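Local coordinates for ethylbenzene dehydrogenase alpha-subunit (Aromatoleum aromaticum, PDB 2IVF), which belongs to the molybdopterin oxidoreductase family and binds a molybdenum atom, two pterin guanosine dinucleotide ligands and an iron/sulfur cluster, at residues 272-283 with 290-300. Sequence-based numbering, arbitrary orientation.
Sequences RYKGAEVVVIAP and PAADLHVPVRV. With MGD (2-amino-5,6-dimercapto-7-methyl-3,7,8a,9-tetrahydro-8-oxa-1,3,9,10-tetraaza-anthracen-4-one guanosine dinucleotide), chain M.
Edge strand 294-296 and its neighbour 277-281 in a four-stranded parallel sheet bring V279, V280 and I281 beside L294, H295 and V296. Backbone bonds run both ways: V280 N reaches L294 O at 2.9 Å, and V296 N reaches V280 O. A282 N donates to V296 O just past the strand. Strand 249-253 pairs with the other edge of strand 277-281. On one face V279, I281, L294 and V296 meet. V279 CG1 is pressed to 3.4 Å from V296 CG2, tighter than usual for two carbons. Helix 425-437 packs on L294 and V296, and helix 303-316 on I281.

At the start of the pair D293 ties the helix end to the strand. R272 has CG anti to its N (chi1 -174°) and runs extended to NE, which carries its guanidinium to the carboxylate. R272 NE and NH2 both bond to D293 OD1, each at 3.0 Å, in a side-on salt bridge. Both come from the same face, well above the carboxylate plane, and the two planes are 68° apart. D293 OD2 accepts a hydrogen bond from V278 N at 2.9 Å on its anti side, in a nearly straight bond. R317 of the beta-subunit forms a salt bridge with the same oxygen, so this corner also joins the subunit interface. V278 O accepts from both D293 N and L294 N.

The C-terminal ends of parallel strands make a nucleotide site here, as in Rossmann-like folds. I281 O accepts a hydrogen bond from N2 of MGD at 2.8 Å. P283 CD lies 3.3 Å from MGD C4, while V298 CG2 approaches N2. On the other face of the sheet, H295 has CG anti to its N (chi1 176°), and NE2 of its ring donates to A282 O at 2.7 Å. Beyond it, P283 CB touches V300 CG2 next to the guanine.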
loop_
_atom_site.group_PDB
_atom_site.type_symbol
_atom_site.label_atom_id
_atom_site.label_comp_id
_atom_site.label_asym_id
_atom_site.label_seq_id
_atom_site.Cartn_x
_atom_site.Cartn_y
_atom_site.Cartn_z
ATOM N N ARG A 272 10.019 19.618 -0.967
ATOM C CA ARG A 272 9.790 20.271 -2.204
ATOM C C ARG A 272 9.318 21.740 -2.010
ATOM O O ARG A 272 9.840 22.656 -2.610
ATOM C CB ARG A 272 8.824 19.485 -3.049
ATOM C CG ARG A 272 8.640 20.053 -4.452
ATOM C CD ARG A 272 7.611 19.329 -5.239
ATOM N NE ARG A 272 7.640 19.670 -6.670
ATOM C CZ ARG A 272 6.671 19.371 -7.540
ATOM N NH1 ARG A 272 5.592 18.697 -7.171
ATOM N NH2 ARG A 272 6.791 19.740 -8.801
ATOM N N TYR A 273 8.271 21.923 -1.232
ATOM C CA TYR A 273 7.789 23.255 -0.927
ATOM C C TYR A 273 8.812 24.188 -0.201
ATOM O O TYR A 273 8.739 25.415 -0.303
ATOM C CB TYR A 273 6.581 23.088 -0.035
ATOM C CG TYR A 273 5.260 22.808 -0.726
ATOM C CD1 TYR A 273 4.924 23.414 -1.949
ATOM C CD2 TYR A 273 4.295 22.082 -0.084
ATOM C CE1 TYR A 273 3.706 23.228 -2.529
ATOM C CE2 TYR A 273 3.065 21.844 -0.662
ATOM C CZ TYR A 273 2.770 22.424 -1.891
ATOM O OH TYR A 273 1.516 22.300 -2.411
ATOM N N LYS A 274 9.715 23.605 0.578
ATOM C CA LYS A 274 10.790 24.339 1.277
ATOM C C LYS A 274 11.844 24.753 0.255
ATOM O O LYS A 274 12.671 25.622 0.518
ATOM C CB LYS A 274 11.405 23.395 2.322
ATOM C CG LYS A 274 12.252 24.029 3.360
ATOM C CD LYS A 274 12.905 22.976 4.233
ATOM C CE LYS A 274 13.811 23.675 5.205
ATOM N NZ LYS A 274 14.337 22.643 6.081
ATOM N N GLY A 275 11.833 24.122 -0.910
ATOM C CA GLY A 275 12.716 24.528 -1.985
ATOM C C GLY A 275 13.601 23.449 -2.553
ATOM O O GLY A 275 14.308 23.685 -3.544
ATOM N N ALA A 276 13.582 22.276 -1.937
ATOM C CA ALA A 276 14.263 21.125 -2.479
ATOM C C ALA A 276 13.760 20.751 -3.896
ATOM O O ALA A 276 12.560 20.784 -4.209
ATOM C CB ALA A 276 14.187 19.888 -1.495
ATOM N N GLU A 277 14.692 20.458 -4.771
ATOM C CA GLU A 277 14.370 19.999 -6.097
ATOM C C GLU A 277 14.250 18.496 -6.068
ATOM O O GLU A 277 15.165 17.806 -5.647
ATOM C CB GLU A 277 15.472 20.430 -7.039
ATOM C CG GLU A 277 15.409 19.895 -8.434
ATOM C CD GLU A 277 16.129 20.878 -9.415
ATOM O OE1 GLU A 277 16.909 21.754 -8.950
ATOM O OE2 GLU A 277 15.835 20.826 -10.621
ATOM N N VAL A 278 13.111 17.980 -6.498
ATOM C CA VAL A 278 12.841 16.541 -6.368
ATOM C C VAL A 278 12.889 15.892 -7.721
ATOM O O VAL A 278 12.167 16.275 -8.654
ATOM C CB VAL A 278 11.490 16.282 -5.678
ATOM C CG1 VAL A 278 11.139 14.785 -5.704
ATOM C CG2 VAL A 278 11.493 16.915 -4.211
ATOM N N VAL A 279 13.737 14.883 -7.793
ATOM C CA VAL A 279 13.982 14.140 -8.985
ATOM C C VAL A 279 13.624 12.665 -8.767
ATOM O O VAL A 279 14.062 12.049 -7.792
ATOM C CB VAL A 279 15.420 14.209 -9.413
ATOM C CG1 VAL A 279 15.582 13.444 -10.744
ATOM C CG2 VAL A 279 15.870 15.717 -9.449
ATOM N N VAL A 280 12.830 12.108 -9.677
ATOM C CA VAL A 280 12.513 10.673 -9.648
ATOM C C VAL A 280 13.211 10.079 -10.822
ATOM O O VAL A 280 12.950 10.487 -11.954
ATOM C CB VAL A 280 10.981 10.381 -9.686
ATOM C CG1 VAL A 280 10.685 8.916 -9.924
ATOM C CG2 VAL A 280 10.288 10.861 -8.371
ATOM N N ILE A 281 14.149 9.171 -10.542
ATOM C CA ILE A 281 14.831 8.412 -11.582
ATOM C C ILE A 281 14.117 7.059 -11.635
ATOM O O ILE A 281 14.193 6.249 -10.695
ATOM C CB ILE A 281 16.331 8.210 -11.295
ATOM C CG1 ILE A 281 17.015 9.530 -11.018
ATOM C CG2 ILE A 281 16.988 7.472 -12.487
ATOM C CD1 ILE A 281 18.474 9.377 -10.577
ATOM N N ALA A 282 13.378 6.843 -12.723
ATOM C CA ALA A 282 12.565 5.659 -12.893
ATOM C C ALA A 282 12.368 5.461 -14.391
ATOM O O ALA A 282 12.214 6.447 -15.135
ATOM C CB ALA A 282 11.195 5.808 -12.203
ATOM N N PRO A 283 12.251 4.219 -14.815
ATOM C CA PRO A 283 11.968 4.007 -16.232
ATOM C C PRO A 283 10.580 4.503 -16.593
ATOM O O PRO A 283 10.422 5.159 -17.628
ATOM C CB PRO A 283 12.132 2.503 -16.426
ATOM C CG PRO A 283 12.289 1.935 -15.108
ATOM C CD PRO A 283 12.456 2.979 -14.075
ATOM N N PRO A 290 4.136 12.559 -8.674
ATOM C CA PRO A 290 3.383 13.758 -8.260
ATOM C C PRO A 290 4.117 14.680 -7.317
ATOM O O PRO A 290 3.772 15.867 -7.239
ATOM C CB PRO A 290 2.179 13.162 -7.533
ATOM C CG PRO A 290 1.996 11.811 -8.242
ATOM C CD PRO A 290 3.388 11.327 -8.395
ATOM N N ALA A 291 5.082 14.133 -6.586
ATOM C CA ALA A 291 5.994 14.944 -5.793
ATOM C C ALA A 291 7.272 15.421 -6.499
ATOM O O ALA A 291 8.100 16.072 -5.875
ATOM C CB ALA A 291 6.356 14.204 -4.510
ATOM N N ALA A 292 7.425 15.127 -7.784
ATOM C CA ALA A 292 8.687 15.377 -8.464
ATOM C C ALA A 292 8.661 16.601 -9.371
ATOM O O ALA A 292 7.680 16.866 -10.080
ATOM C CB ALA A 292 9.105 14.147 -9.262
ATOM N N ASP A 293 9.764 17.335 -9.350
ATOM C CA ASP A 293 10.044 18.376 -10.337
ATOM C C ASP A 293 10.500 17.804 -11.680
ATOM O O ASP A 293 10.268 18.392 -12.737
ATOM C CB ASP A 293 11.080 19.349 -9.792
ATOM C CG ASP A 293 10.597 20.071 -8.569
ATOM O OD1 ASP A 293 9.553 20.768 -8.653
ATOM O OD2 ASP A 293 11.247 19.915 -7.525
ATOM N N LEU A 294 11.174 16.665 -11.625
ATOM C CA LEU A 294 11.809 16.069 -12.757
ATOM C C LEU A 294 11.642 14.601 -12.674
ATOM O O LEU A 294 11.776 14.001 -11.607
ATOM C CB LEU A 294 13.324 16.351 -12.717
ATOM C CG LEU A 294 13.769 17.787 -13.082
ATOM C CD1 LEU A 294 15.257 17.952 -12.794
ATOM C CD2 LEU A 294 13.496 18.013 -14.551
ATOM N N HIS A 295 11.344 14.037 -13.809
ATOM C CA HIS A 295 11.478 12.619 -14.057
ATOM C C HIS A 295 12.662 12.371 -14.958
ATOM O O HIS A 295 12.754 12.918 -16.097
ATOM C CB HIS A 295 10.193 12.125 -14.739
ATOM C CG HIS A 295 10.244 10.705 -15.129
ATOM N ND1 HIS A 295 9.671 10.258 -16.293
ATOM C CD2 HIS A 295 10.867 9.630 -14.567
ATOM C CE1 HIS A 295 9.877 8.954 -16.400
ATOM N NE2 HIS A 295 10.573 8.547 -15.351
ATOM N N VAL A 296 13.541 11.481 -14.507
ATOM C CA VAL A 296 14.671 11.058 -15.304
ATOM C C VAL A 296 14.311 9.662 -15.829
ATOM O O VAL A 296 14.308 8.703 -15.066
ATOM C CB VAL A 296 15.975 11.061 -14.463
ATOM C CG1 VAL A 296 17.138 10.424 -15.246
ATOM C CG2 VAL A 296 16.340 12.504 -13.933
ATOM N N PRO A 297 13.941 9.562 -17.132
ATOM C CA PRO A 297 13.324 8.372 -17.677
ATOM C C PRO A 297 14.351 7.371 -18.146
ATOM O O PRO A 297 14.477 7.033 -19.340
ATOM C CB PRO A 297 12.473 8.921 -18.815
ATOM C CG PRO A 297 13.236 10.073 -19.302
ATOM C CD PRO A 297 13.989 10.651 -18.133
ATOM N N VAL A 298 15.100 6.869 -17.204
ATOM C CA VAL A 298 16.131 5.852 -17.595
ATOM C C VAL A 298 15.567 4.627 -18.272
ATOM O O VAL A 298 14.517 4.127 -17.893
ATOM C CB VAL A 298 16.966 5.421 -16.379
ATOM C CG1 VAL A 298 17.877 6.619 -15.917
ATOM C CG2 VAL A 298 16.078 4.865 -15.244
ATOM N N ARG A 299 16.280 4.105 -19.270
ATOM C CA ARG A 299 15.994 2.764 -19.732
ATOM C C ARG A 299 16.188 1.812 -18.542
ATOM O O ARG A 299 17.121 1.993 -17.770
ATOM C CB ARG A 299 16.915 2.372 -20.868
ATOM C CG ARG A 299 16.603 3.104 -22.140
ATOM C CD ARG A 299 17.525 2.675 -23.298
ATOM N NE ARG A 299 17.485 3.777 -24.251
ATOM C CZ ARG A 299 18.441 4.109 -25.109
ATOM N NH1 ARG A 299 19.542 3.358 -25.221
ATOM N NH2 ARG A 299 18.264 5.193 -25.885
ATOM N N VAL A 300 15.317 0.811 -18.414
ATOM C CA VAL A 300 15.431 -0.169 -17.316
ATOM C C VAL A 300 16.876 -0.641 -17.243
ATOM O O VAL A 300 17.408 -1.049 -18.235
ATOM C CB VAL A 300 14.519 -1.371 -17.530
ATOM C CG1 VAL A 300 14.732 -2.357 -16.428
ATOM C CG2 VAL A 300 13.037 -0.911 -17.628
HETATM P PB MGD M . 10.433 -0.846 -5.191
HETATM O O1B MGD M . 9.001 -0.913 -4.787
HETATM O O2B MGD M . 10.986 -2.091 -5.783
HETATM O O3B MGD M . 11.445 -0.398 -4.068
HETATM O O3A MGD M . 10.230 -0.362 -1.829
HETATM P PA MGD M . 11.235 0.493 -2.724
HETATM O O1A MGD M . 10.558 1.771 -2.970
HETATM O O2A MGD M . 12.550 0.519 -2.112
HETATM O "O5'" MGD M . 10.640 0.340 -6.257
HETATM C "C5'" MGD M . 9.806 0.385 -7.424
HETATM C "C4'" MGD M . 10.374 1.378 -8.434
HETATM O "O4'" MGD M . 11.594 0.883 -8.967
HETATM C "C3'" MGD M . 9.410 1.281 -9.593
HETATM O "O3'" MGD M . 8.433 2.298 -9.407
HETATM C "C2'" MGD M . 10.310 1.551 -10.806
HETATM O "O2'" MGD M . 9.944 2.804 -11.414
HETATM C "C1'" MGD M . 11.723 1.604 -10.203
HETATM N N9 MGD M . 12.660 0.887 -11.100
HETATM C C8 MGD M . 12.576 -0.370 -11.562
HETATM N N7 MGD M . 13.643 -0.672 -12.311
HETATM C C5 MGD M . 14.431 0.434 -12.303
HETATM C C6 MGD M . 15.635 0.805 -12.883
HETATM O O6 MGD M . 16.310 0.093 -13.637
HETATM N N1 MGD M . 16.119 2.086 -12.602
HETATM C C2 MGD M . 15.462 3.032 -11.801
HETATM N N2 MGD M . 16.014 4.277 -11.598
HETATM N N3 MGD M . 14.312 2.644 -11.232
HETATM C C4 MGD M . 13.798 1.403 -11.491
HETATM C C10 MGD M . 10.539 -1.646 -1.424
HETATM C C11 MGD M . 10.254 -1.761 0.053
HETATM O O11 MGD M . 8.937 -1.447 0.251
HETATM C C12 MGD M . 10.620 -3.117 0.674
HETATM S S12 MGD M . 12.005 -4.049 0.120
HETATM C C13 MGD M . 9.854 -3.620 1.696
HETATM S S13 MGD M . 10.286 -5.134 2.413
HETATM C C14 MGD M . 8.648 -2.887 2.174
HETATM N N15 MGD M . 7.473 -3.542 1.532
HETATM C C16 MGD M . 6.293 -2.824 1.259
HETATM C C17 MGD M . 5.143 -3.419 0.806
HETATM O O17 MGD M . 5.088 -4.653 0.585
HETATM N N18 MGD M . 4.025 -2.596 0.562
HETATM C C19 MGD M . 4.034 -1.253 0.777
HETATM N N19 MGD M . 2.911 -0.560 0.506
HETATM N N20 MGD M . 5.188 -0.703 1.185
HETATM C C21 MGD M . 6.272 -1.447 1.453
HETATM N N22 MGD M . 7.450 -0.848 1.889
HETATM C C23 MGD M . 8.745 -1.421 1.666
HETATM O O HOH W 1 2.740 18.570 -8.142
#